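Local coordinates for protein cytosol aminopeptidase (Staphylococcus aureus subsp. aureus, PDB 3KZW) that probably removes amino-terminal residues, leucine among them, from peptides as a metal-dependent cytosolic aminopeptidase, at residues 306-311 against 486-491. Sequence-based numbering, arbitrary orientation.
Sequences DMCGAA and PATTNK. With NA (sodium ion), chain S.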
# COMPACT_ATOMS: atom_id res chain seq x y z
N ASP A 306 14.92 -6.71 -20.34
CA ASP A 306 16.00 -6.21 -19.49
C ASP A 306 17.38 -6.47 -20.09
O ASP A 306 18.40 -6.14 -19.47
CB ASP A 306 15.90 -6.79 -18.08
CG ASP A 306 16.27 -5.78 -17.01
OD1 ASP A 306 15.85 -4.60 -17.14
OD2 ASP A 306 16.96 -6.15 -16.03
N MET A 307 17.41 -7.06 -21.28
CA MET A 307 18.65 -7.28 -22.02
C MET A 307 18.72 -6.49 -23.32
O MET A 307 19.58 -6.75 -24.17
CB MET A 307 18.89 -8.78 -22.26
CG MET A 307 17.67 -9.59 -22.69
SD MET A 307 17.00 -9.15 -24.31
CE MET A 307 18.32 -9.65 -25.41
N CYS A 308 17.81 -5.53 -23.48
CA CYS A 308 17.77 -4.64 -24.65
C CYS A 308 19.11 -3.95 -24.90
O CYS A 308 19.53 -3.79 -26.05
CB CYS A 308 16.67 -3.60 -24.50
SG CYS A 308 15.00 -4.20 -24.89
N GLY A 309 19.78 -3.55 -23.82
CA GLY A 309 21.09 -2.92 -23.90
C GLY A 309 22.11 -3.78 -24.64
O GLY A 309 22.80 -3.29 -25.53
N ALA A 310 22.18 -5.05 -24.27
CA ALA A 310 23.06 -6.01 -24.93
C ALA A 310 22.65 -6.24 -26.39
O ALA A 310 23.50 -6.27 -27.28
CB ALA A 310 23.10 -7.32 -24.18
N ALA A 311 21.35 -6.39 -26.61
CA ALA A 311 20.80 -6.60 -27.94
C ALA A 311 21.13 -5.44 -28.88
O ALA A 311 21.52 -5.66 -30.03
CB ALA A 311 19.29 -6.80 -27.86
N PRO A 486 12.87 4.46 -23.19
CA PRO A 486 12.68 4.43 -24.65
C PRO A 486 13.07 3.14 -25.36
O PRO A 486 12.83 3.01 -26.56
CB PRO A 486 13.56 5.59 -25.12
CG PRO A 486 14.64 5.66 -24.12
CD PRO A 486 14.03 5.28 -22.80
N ALA A 487 13.67 2.19 -24.63
CA ALA A 487 14.07 0.90 -25.21
C ALA A 487 12.86 0.08 -25.65
O ALA A 487 12.96 -0.78 -26.52
CB ALA A 487 14.91 0.10 -24.23
N THR A 488 11.72 0.35 -25.03
CA THR A 488 10.46 -0.30 -25.37
C THR A 488 9.34 0.72 -25.48
O THR A 488 9.38 1.77 -24.84
CB THR A 488 10.06 -1.36 -24.31
OG1 THR A 488 10.09 -0.76 -23.01
CG2 THR A 488 11.00 -2.55 -24.34
N THR A 489 8.35 0.39 -26.30
CA THR A 489 7.16 1.22 -26.46
C THR A 489 5.90 0.37 -26.32
O THR A 489 5.89 -0.80 -26.72
CB THR A 489 7.17 1.99 -27.82
OG1 THR A 489 6.04 2.87 -27.89
CG2 THR A 489 7.14 1.03 -29.01
N ASN A 490 4.86 0.95 -25.73
CA ASN A 490 3.59 0.23 -25.53
C ASN A 490 2.54 0.62 -26.57
O ASN A 490 1.37 0.28 -26.44
CB ASN A 490 3.06 0.46 -24.11
CG ASN A 490 2.61 1.90 -23.87
OD1 ASN A 490 2.84 2.80 -24.69
ND2 ASN A 490 1.97 2.13 -22.73
N LYS A 491 3.00 1.32 -27.61
CA LYS A 491 2.12 1.87 -28.63
C LYS A 491 2.75 1.67 -30.01
O LYS A 491 3.94 1.93 -30.20
CB LYS A 491 1.90 3.37 -28.35
CG LYS A 491 1.00 4.10 -29.33
CD LYS A 491 -0.47 4.05 -28.91
CE LYS A 491 -1.35 4.76 -29.94
NZ LYS A 491 -2.76 4.87 -29.48
NA NA S . 9.32 1.37 -21.53
O HOH W 1 7.22 1.32 -22.66
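Cys-308 and Ala-487 meet through their beta carbons, CB to CB at 4.1 Å, both set facing across the gap. This is a small apolar touch, with 86 Å² buried in total. The Cys-308 thiol continues past the alanine methyl to the next residue, where SG lies 4.4 Å from CG2 of Thr-488, a loose approach of sulfur to methyl. With SG anti to the carbonyl carbon (chi1 -79°), the sulfur is left beside the backbone N of its own residue, with the Thr-488 methyl as its neighbour across the contact. Both Cys-308 and Ala-487 are buried, whereas Thr-488 is partly exposed.

The two segments come together in the catalytic domain of the cytosol aminopeptidase family, where the first turn of helix 308-322 faces the loop running into strand 488-489. Just before that helix, Asp-306 makes a salt bridge to Lys-283 and lies near Asp-288 and Glu-367, a cluster consistent with the two-metal centre of leucine aminopeptidases. Met-307 is the N-cap residue, and its carbonyl O accepts the first-turn bond from Ala-311 N at 3.0 Å. Strand 488-489 pairs antiparallel with strand 499-500.

Of the two segments, only 486-491 reaches the sodium ion, through Thr-488. Its OG1, set between the backbone N and the carbonyl carbon (chi1 52°), binds the ion at 2.7 Å. Gly-485 O is another ligand, and water 1 sits 2.4 Å from the sodium ion. That water also donates a weak hydrogen bond to Thr-488 O at 3.1 Å, so it links the ion to the strand backbone. Within the same segment, as an aside, Thr-489 OG1 donates to Lys-491 O at 3.3 Å.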